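Local coordinates for pili retraction protein PilT (Thermus thermophilus, PDB 5FL3) that probably binds and hydrolyses ATP, as a secretion-type ATPase thought to power retraction of type IV pili, at residues Val20-Ala31 and Gln97-Val107; Ser147-Ile157 and Glu173-Val183. All coordinates share one frame; numbering follows the deposited sequence.

Contact 1 of 2, residues Val20-Ala31 and Gln97-Val107; sequences VQARASDIHLQA and QRGSFGLVMRV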
# COMPACT_ATOMS: atom_id res chain seq x y z
N VAL A 20 -9.70 6.59 17.38
CA VAL A 20 -8.60 5.67 17.12
C VAL A 20 -8.92 4.25 17.58
O VAL A 20 -8.66 3.28 16.86
CB VAL A 20 -7.30 6.15 17.78
CG1 VAL A 20 -6.20 5.15 17.53
CG2 VAL A 20 -6.92 7.54 17.27
N GLN A 21 -9.52 4.12 18.77
CA GLN A 21 -9.86 2.79 19.30
C GLN A 21 -10.95 2.10 18.47
O GLN A 21 -11.04 0.86 18.46
CB GLN A 21 -10.28 2.90 20.76
CG GLN A 21 -9.10 3.12 21.70
CD GLN A 21 -9.52 3.24 23.15
OE1 GLN A 21 -10.61 3.73 23.47
NE2 GLN A 21 -8.64 2.78 24.05
N ALA A 22 -11.76 2.89 17.78
CA ALA A 22 -12.72 2.37 16.81
C ALA A 22 -12.06 1.93 15.49
O ALA A 22 -12.75 1.53 14.56
CB ALA A 22 -13.80 3.41 16.52
N ARG A 23 -10.73 2.02 15.42
CA ARG A 23 -9.92 1.66 14.24
C ARG A 23 -10.03 2.65 13.08
O ARG A 23 -9.94 2.27 11.90
CB ARG A 23 -10.27 0.26 13.74
CG ARG A 23 -9.69 -0.86 14.60
CD ARG A 23 -10.10 -2.20 14.05
NE ARG A 23 -11.54 -2.24 13.82
CZ ARG A 23 -12.10 -2.39 12.62
NH1 ARG A 23 -11.33 -2.53 11.54
NH2 ARG A 23 -13.43 -2.41 12.50
N ALA A 24 -10.20 3.93 13.41
CA ALA A 24 -10.23 4.95 12.38
C ALA A 24 -8.88 5.09 11.73
O ALA A 24 -7.89 5.32 12.41
CB ALA A 24 -10.67 6.30 12.95
N SER A 25 -8.84 4.96 10.41
CA SER A 25 -7.66 5.26 9.64
C SER A 25 -7.54 6.76 9.38
O SER A 25 -6.44 7.31 9.27
CB SER A 25 -7.69 4.50 8.33
OG SER A 25 -8.91 4.76 7.68
N ASP A 26 -8.69 7.43 9.28
CA ASP A 26 -8.75 8.83 8.89
C ASP A 26 -9.87 9.53 9.65
O ASP A 26 -10.96 8.97 9.82
CB ASP A 26 -8.97 8.99 7.38
CG ASP A 26 -7.91 8.26 6.55
OD1 ASP A 26 -8.11 7.07 6.21
OD2 ASP A 26 -6.89 8.91 6.22
N ILE A 27 -9.58 10.75 10.10
CA ILE A 27 -10.57 11.58 10.76
C ILE A 27 -10.82 12.87 9.97
O ILE A 27 -9.90 13.64 9.67
CB ILE A 27 -10.12 11.94 12.20
CG1 ILE A 27 -9.94 10.67 13.04
CG2 ILE A 27 -11.13 12.88 12.86
CD1 ILE A 27 -9.10 10.89 14.26
N HIS A 28 -12.08 13.07 9.62
CA HIS A 28 -12.50 14.27 8.91
C HIS A 28 -13.30 15.21 9.82
O HIS A 28 -14.34 14.84 10.36
CB HIS A 28 -13.33 13.88 7.69
CG HIS A 28 -12.54 13.19 6.62
ND1 HIS A 28 -12.03 11.92 6.76
CD2 HIS A 28 -12.14 13.62 5.39
CE1 HIS A 28 -11.37 11.58 5.67
NE2 HIS A 28 -11.43 12.59 4.82
N LEU A 29 -12.78 16.42 9.99
CA LEU A 29 -13.43 17.49 10.76
C LEU A 29 -13.76 18.69 9.84
O LEU A 29 -12.89 19.52 9.53
CB LEU A 29 -12.53 17.91 11.93
CG LEU A 29 -12.24 16.74 12.88
CD1 LEU A 29 -11.41 17.12 14.09
CD2 LEU A 29 -13.56 16.09 13.32
N GLN A 30 -15.01 18.75 9.40
CA GLN A 30 -15.45 19.73 8.42
C GLN A 30 -16.74 20.43 8.86
O GLN A 30 -17.67 19.77 9.33
CB GLN A 30 -15.69 19.07 7.06
CG GLN A 30 -14.49 18.41 6.43
CD GLN A 30 -13.43 19.41 5.98
OE1 GLN A 30 -13.60 20.62 6.09
NE2 GLN A 30 -12.31 18.90 5.48
N ALA A 31 -16.80 21.75 8.68
CA ALA A 31 -17.99 22.51 9.06
C ALA A 31 -19.24 22.01 8.31
O ALA A 31 -19.22 21.81 7.10
CB ALA A 31 -17.78 24.01 8.81
N GLN A 97 -12.17 25.93 3.62
CA GLN A 97 -13.18 25.68 2.61
C GLN A 97 -14.44 26.44 2.95
O GLN A 97 -14.93 26.38 4.08
CB GLN A 97 -13.43 24.17 2.46
CG GLN A 97 -14.07 23.49 3.65
CD GLN A 97 -15.59 23.53 3.58
OE1 GLN A 97 -16.16 23.69 2.52
NE2 GLN A 97 -16.23 23.36 4.72
N ARG A 98 -14.93 27.20 1.97
CA ARG A 98 -16.11 28.05 2.12
C ARG A 98 -16.03 28.95 3.36
O ARG A 98 -16.98 29.05 4.15
CB ARG A 98 -17.38 27.19 2.14
CG ARG A 98 -17.66 26.58 0.76
CD ARG A 98 -18.92 25.76 0.73
NE ARG A 98 -20.03 26.47 1.35
CZ ARG A 98 -21.24 25.95 1.51
NH1 ARG A 98 -21.50 24.71 1.08
NH2 ARG A 98 -22.20 26.67 2.09
N GLY A 99 -14.88 29.59 3.52
CA GLY A 99 -14.65 30.55 4.58
C GLY A 99 -14.32 29.90 5.90
O GLY A 99 -14.15 30.57 6.92
N SER A 100 -14.21 28.58 5.89
CA SER A 100 -14.13 27.88 7.15
C SER A 100 -12.95 26.94 7.19
O SER A 100 -12.52 26.42 6.15
CB SER A 100 -15.43 27.11 7.39
OG SER A 100 -15.29 26.31 8.53
N PHE A 101 -12.41 26.72 8.39
CA PHE A 101 -11.32 25.75 8.54
C PHE A 101 -11.85 24.33 8.40
O PHE A 101 -13.01 24.03 8.74
CB PHE A 101 -10.58 25.90 9.87
CG PHE A 101 -9.61 27.05 9.89
CD1 PHE A 101 -8.57 27.11 8.97
CD2 PHE A 101 -9.73 28.07 10.82
CE1 PHE A 101 -7.66 28.17 8.97
CE2 PHE A 101 -8.81 29.13 10.83
CZ PHE A 101 -7.78 29.18 9.91
N GLY A 102 -11.00 23.48 7.86
CA GLY A 102 -11.25 22.05 7.79
C GLY A 102 -10.05 21.31 8.33
O GLY A 102 -8.95 21.86 8.40
N LEU A 103 -10.24 20.06 8.69
CA LEU A 103 -9.16 19.30 9.29
C LEU A 103 -9.25 17.84 8.87
O LEU A 103 -10.31 17.21 8.98
CB LEU A 103 -9.22 19.43 10.81
CG LEU A 103 -7.94 19.34 11.63
CD1 LEU A 103 -6.94 20.35 11.13
CD2 LEU A 103 -8.23 19.55 13.12
N VAL A 104 -8.16 17.31 8.35
CA VAL A 104 -8.11 15.90 8.02
C VAL A 104 -6.92 15.29 8.72
O VAL A 104 -5.78 15.70 8.49
CB VAL A 104 -8.02 15.63 6.51
CG1 VAL A 104 -7.92 14.14 6.27
CG2 VAL A 104 -9.25 16.20 5.80
N MET A 105 -7.18 14.34 9.60
CA MET A 105 -6.15 13.72 10.40
C MET A 105 -5.96 12.27 9.99
O MET A 105 -6.94 11.52 9.93
CB MET A 105 -6.52 13.82 11.87
CG MET A 105 -7.01 15.19 12.24
SD MET A 105 -7.34 15.33 13.99
CE MET A 105 -5.77 14.85 14.70
N ARG A 106 -4.72 11.89 9.68
CA ARG A 106 -4.42 10.48 9.38
C ARG A 106 -3.67 9.80 10.53
O ARG A 106 -2.69 10.34 11.05
CB ARG A 106 -3.61 10.37 8.09
CG ARG A 106 -3.21 8.95 7.73
CD ARG A 106 -2.43 8.93 6.43
NE ARG A 106 -1.34 9.90 6.48
CZ ARG A 106 -0.14 9.65 7.00
NH1 ARG A 106 0.13 8.44 7.50
NH2 ARG A 106 0.80 10.59 7.01
N VAL A 107 -4.12 8.62 10.94
CA VAL A 107 -3.40 7.91 11.99
C VAL A 107 -2.17 7.20 11.41
O VAL A 107 -2.29 6.44 10.47
CB VAL A 107 -4.28 6.87 12.70
CG1 VAL A 107 -3.51 6.21 13.86
CG2 VAL A 107 -5.58 7.52 13.18
O HOH W 1 -14.65 22.81 7.24
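A water shared by Gln30 and Gln97 is gripped by four groups where the two segments meet beside the turn that begins at Gln97. It donates to Gln30 OE1 (2.7 Å) and to Phe101 O, and it accepts from Ala31 N and Gln97 NE2. Gln30 bends at chi2 (-68°) to bring its amide back over Gly102, while the amide plane of Gln97 stands nearly perpendicular to that of Gln30. Further along, backbone bonds take over: Ile27 N reaches Met105 O at 2.8 Å, and Met105 N returns the bond to Ile27 O. Strands 26-30 and 100-108 are the two central ones of the N-terminal six-stranded antiparallel sheet, which is consistent with the PAS-like domain of PilT-type ATPases. On one face of the sheet Leu29 and Leu103 lie side by side, CB to CB 3.8 Å, next to Ile27 and Met105, and helix 53-63 covers both leucines. The other face carries His28, over whose ring Val104 CG1 sits off-centre, 4.3 Å from the centroid. Arg106, on this same face, turns its guanidinium off toward Ile172 O. At the far end Val107 N bonds to Ser25 O at 3.1 Å, and the Ser25 side chain, turned away from this strand, lies near the bound ADP.

Contact 2 of 2, residues Ser147-Ile157 and Glu173-Val183; sequences STTLAALIDHI and EFLHKHKKSLV. With ADP (adenosine-5'-diphosphate), chain B.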
# COMPACT_ATOMS: atom_id res chain seq x y z
N SER A 147 0.13 -0.55 1.25
CA SER A 147 0.97 -0.07 2.35
C SER A 147 1.12 -1.11 3.46
O SER A 147 2.17 -1.24 4.09
CB SER A 147 0.38 1.21 2.97
OG SER A 147 0.20 2.20 2.00
N THR A 148 0.02 -1.82 3.69
CA THR A 148 -0.08 -2.76 4.79
C THR A 148 0.64 -4.04 4.46
O THR A 148 1.38 -4.58 5.28
CB THR A 148 -1.56 -3.05 5.12
OG1 THR A 148 -2.24 -1.81 5.37
CG2 THR A 148 -1.65 -3.90 6.33
N THR A 149 0.45 -4.53 3.25
CA THR A 149 1.19 -5.70 2.86
C THR A 149 2.68 -5.40 2.97
O THR A 149 3.44 -6.20 3.55
CB THR A 149 0.82 -6.14 1.49
OG1 THR A 149 -0.52 -6.65 1.54
CG2 THR A 149 1.76 -7.24 1.01
N LEU A 150 3.08 -4.22 2.48
CA LEU A 150 4.49 -3.81 2.55
C LEU A 150 4.98 -3.70 3.99
O LEU A 150 6.07 -4.16 4.31
CB LEU A 150 4.71 -2.48 1.83
CG LEU A 150 4.66 -2.53 0.30
CD1 LEU A 150 4.87 -1.13 -0.24
CD2 LEU A 150 5.67 -3.49 -0.28
N ALA A 151 4.17 -3.11 4.87
CA ALA A 151 4.58 -2.97 6.25
C ALA A 151 4.76 -4.34 6.93
O ALA A 151 5.64 -4.50 7.76
CB ALA A 151 3.59 -2.14 6.99
N ALA A 152 3.95 -5.33 6.56
CA ALA A 152 4.03 -6.66 7.18
C ALA A 152 5.28 -7.31 6.66
O ALA A 152 6.00 -7.97 7.40
CB ALA A 152 2.79 -7.54 6.85
N LEU A 153 5.54 -7.10 5.38
CA LEU A 153 6.70 -7.68 4.72
C LEU A 153 8.01 -7.10 5.28
O LEU A 153 8.96 -7.82 5.50
CB LEU A 153 6.58 -7.47 3.22
CG LEU A 153 7.76 -7.94 2.40
CD1 LEU A 153 7.98 -9.40 2.71
CD2 LEU A 153 7.49 -7.71 0.92
N ILE A 154 8.05 -5.80 5.53
CA ILE A 154 9.24 -5.17 6.08
C ILE A 154 9.48 -5.64 7.51
O ILE A 154 10.62 -5.87 7.93
CB ILE A 154 9.12 -3.61 6.04
CG1 ILE A 154 9.13 -3.10 4.60
CG2 ILE A 154 10.21 -2.95 6.87
CD1 ILE A 154 8.98 -1.62 4.50
N ASP A 155 8.39 -5.77 8.26
CA ASP A 155 8.43 -6.18 9.65
C ASP A 155 9.01 -7.57 9.81
O ASP A 155 9.73 -7.87 10.75
CB ASP A 155 7.01 -6.12 10.24
CG ASP A 155 6.95 -6.49 11.71
OD1 ASP A 155 7.50 -5.73 12.53
OD2 ASP A 155 6.34 -7.53 12.04
N HIS A 156 8.70 -8.43 8.85
CA HIS A 156 9.16 -9.80 8.88
C HIS A 156 10.64 -9.88 8.70
O HIS A 156 11.32 -10.66 9.37
CB HIS A 156 8.50 -10.63 7.79
CG HIS A 156 8.96 -12.05 7.78
ND1 HIS A 156 8.54 -12.97 8.71
CD2 HIS A 156 9.81 -12.70 6.96
CE1 HIS A 156 9.11 -14.13 8.46
NE2 HIS A 156 9.89 -13.99 7.40
N ILE A 157 11.13 -9.09 7.75
CA ILE A 157 12.55 -8.92 7.48
C ILE A 157 13.28 -8.34 8.71
O ILE A 157 14.31 -8.86 9.16
CB ILE A 157 12.76 -8.01 6.25
CG1 ILE A 157 12.31 -8.72 4.99
CG2 ILE A 157 14.21 -7.57 6.13
CD1 ILE A 157 12.26 -7.84 3.78
N GLU A 173 3.29 5.62 6.34
CA GLU A 173 2.01 5.09 6.80
C GLU A 173 2.19 4.25 8.07
O GLU A 173 1.34 4.25 8.95
CB GLU A 173 1.33 4.25 5.70
CG GLU A 173 0.94 5.01 4.41
CD GLU A 173 -0.23 5.96 4.60
OE1 GLU A 173 -0.81 5.97 5.72
OE2 GLU A 173 -0.57 6.72 3.64
N PHE A 174 3.31 3.55 8.15
CA PHE A 174 3.65 2.73 9.31
C PHE A 174 5.02 3.11 9.86
O PHE A 174 5.95 3.34 9.08
CB PHE A 174 3.65 1.25 8.94
CG PHE A 174 2.29 0.70 8.70
CD1 PHE A 174 1.55 0.19 9.76
CD2 PHE A 174 1.74 0.70 7.43
CE1 PHE A 174 0.29 -0.32 9.54
CE2 PHE A 174 0.49 0.20 7.22
CZ PHE A 174 -0.25 -0.30 8.27
N LEU A 175 5.13 3.18 11.18
CA LEU A 175 6.42 3.42 11.85
C LEU A 175 7.05 2.10 12.32
O LEU A 175 6.46 1.36 13.11
CB LEU A 175 6.26 4.37 13.02
CG LEU A 175 5.84 5.77 12.59
CD1 LEU A 175 5.45 6.59 13.81
CD2 LEU A 175 6.96 6.43 11.79
N HIS A 176 8.25 1.83 11.84
CA HIS A 176 8.98 0.63 12.26
C HIS A 176 10.01 0.99 13.30
O HIS A 176 10.69 2.01 13.19
CB HIS A 176 9.68 -0.04 11.08
CG HIS A 176 8.76 -0.51 10.01
ND1 HIS A 176 8.19 -1.77 10.03
CD2 HIS A 176 8.31 0.09 8.89
CE1 HIS A 176 7.44 -1.92 8.95
NE2 HIS A 176 7.49 -0.81 8.25
N LYS A 177 10.13 0.15 14.32
CA LYS A 177 11.25 0.30 15.23
C LYS A 177 12.37 -0.64 14.79
O LYS A 177 12.16 -1.56 14.00
CB LYS A 177 10.81 0.06 16.67
CG LYS A 177 10.30 -1.32 16.93
CD LYS A 177 9.73 -1.43 18.32
CE LYS A 177 9.29 -2.87 18.62
NZ LYS A 177 10.46 -3.79 18.76
N HIS A 178 13.58 -0.36 15.25
CA HIS A 178 14.73 -1.24 15.05
C HIS A 178 14.45 -2.58 15.74
O HIS A 178 14.00 -2.63 16.89
CB HIS A 178 16.00 -0.54 15.59
CG HIS A 178 17.17 -1.44 15.84
ND1 HIS A 178 17.88 -2.06 14.83
CD2 HIS A 178 17.78 -1.79 17.00
CE1 HIS A 178 18.87 -2.77 15.35
NE2 HIS A 178 18.83 -2.63 16.67
N LYS A 179 14.64 -3.67 15.02
CA LYS A 179 14.59 -4.99 15.63
C LYS A 179 15.90 -5.68 15.30
O LYS A 179 16.94 -5.34 15.88
CB LYS A 179 13.37 -5.78 15.17
CG LYS A 179 12.06 -5.12 15.62
CD LYS A 179 10.82 -5.89 15.17
CE LYS A 179 9.54 -5.13 15.53
NZ LYS A 179 8.31 -5.81 15.06
N LYS A 180 15.88 -6.59 14.34
CA LYS A 180 17.13 -7.20 13.90
C LYS A 180 17.77 -6.37 12.79
O LYS A 180 18.98 -6.44 12.59
CB LYS A 180 16.89 -8.63 13.44
CG LYS A 180 18.16 -9.48 13.38
CD LYS A 180 17.89 -10.95 13.75
CE LYS A 180 19.18 -11.80 13.66
NZ LYS A 180 19.04 -13.15 14.30
N SER A 181 16.96 -5.59 12.09
CA SER A 181 17.41 -4.75 10.98
C SER A 181 17.44 -3.28 11.35
O SER A 181 16.85 -2.88 12.34
CB SER A 181 16.50 -4.90 9.77
OG SER A 181 16.56 -6.20 9.23
N LEU A 182 18.16 -2.49 10.56
CA LEU A 182 17.98 -1.05 10.57
C LEU A 182 16.84 -0.72 9.60
O LEU A 182 16.76 -1.27 8.51
CB LEU A 182 19.24 -0.31 10.16
CG LEU A 182 20.47 -0.48 11.03
CD1 LEU A 182 21.63 0.33 10.44
CD2 LEU A 182 20.14 -0.04 12.44
N VAL A 183 15.95 0.16 10.02
CA VAL A 183 14.88 0.60 9.16
C VAL A 183 14.96 2.11 9.08
O VAL A 183 14.66 2.81 10.05
CB VAL A 183 13.51 0.14 9.68
CG1 VAL A 183 12.43 0.44 8.65
CG2 VAL A 183 13.55 -1.33 9.93
PB ADP B . -3.22 1.28 -0.05
O1B ADP B . -3.91 2.63 -0.19
O2B ADP B . -3.45 0.35 -1.22
O3B ADP B . -1.77 1.35 0.37
PA ADP B . -3.70 0.67 2.76
O1A ADP B . -3.58 2.14 3.09
O2A ADP B . -2.67 -0.34 3.26
O3A ADP B . -3.97 0.52 1.16
O5' ADP B . -5.13 0.13 3.28
C5' ADP B . -6.30 0.94 3.34
C4' ADP B . -7.16 0.39 4.49
O4' ADP B . -7.38 -1.01 4.30
C3' ADP B . -6.50 0.57 5.85
O3' ADP B . -7.48 1.18 6.69
C2' ADP B . -6.14 -0.83 6.32
O2' ADP B . -6.41 -1.05 7.71
C1' ADP B . -7.01 -1.75 5.48
N9 ADP B . -6.31 -3.01 5.09
C8 ADP B . -5.04 -3.10 4.64
N7 ADP B . -4.69 -4.39 4.36
C5 ADP B . -5.76 -5.16 4.63
C6 ADP B . -6.08 -6.60 4.56
N6 ADP B . -5.15 -7.48 4.12
N1 ADP B . -7.34 -7.00 4.94
C2 ADP B . -8.27 -6.12 5.37
N3 ADP B . -8.05 -4.79 5.46
C4 ADP B . -6.84 -4.26 5.12
O HOH W 2 9.10 -3.54 12.13
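This is a side-on packing of a loop against the P-loop helix: Phe174 and His176 lie along one flank of helix 146-160 in the nucleotide-binding domain, on the way to the edge strand 182-187. The ring of Phe174 takes Ala151 CB over one face, 3.8 Å from its centroid, while Thr148 OG1 sits at the ring's edge. One turn later the side chain of Ile154 crosses that of His176 at about a right angle, its CG2 over the imidazole face at 3.8 Å from the centroid; Ala151 O lies at the edge of that ring. The helix begins in the Walker A motif, where Ser147 N and OG both bond to ADP O3B and Thr148 OG1 bonds to ADP O2A at 2.6 Å. With CG anti to the backbone N (chi1 -178°), Asp155 brings OD1 to the extended Lys179, whose NZ forms a salt bridge of 2.7 Å on the syn lone pair. A water joins the same OD1 to His176 ND1. Exchanging Asp155 for an alanine removes the carboxylate and would probably leave the Lys179 ammonium without its mate and the water bridge to His176 broken. Ser181 OG, near Ile157, bonds to Tyr161 O.

Contacts 1 and 2 illustrate how a nucleotide can lie at the junction of two domains. Their centres are 27 Å apart, and contact 1 closes before contact 2 opens along the chain, yet they touch through a salt bridge from Arg106 NH1 to Glu173 OE1 (3.2 Å). This links the N-terminal sheet to the loop beside the P-loop helix; the side chain of Arg106 lies about 8 Å from that of Ser147. Both contacts also border ADP. Contact 2 supplies hydrogen bonds to the phosphates through Ser147 and Thr148, and Gly143, Ser144, Gly145 and Lys146 also bond to ADP, whereas contact 1 brings the Ser25 side chain to about 4 Å from the nucleotide, with the side chain of Arg287, another ADP-binding residue, about 7 Å from that of Ser25.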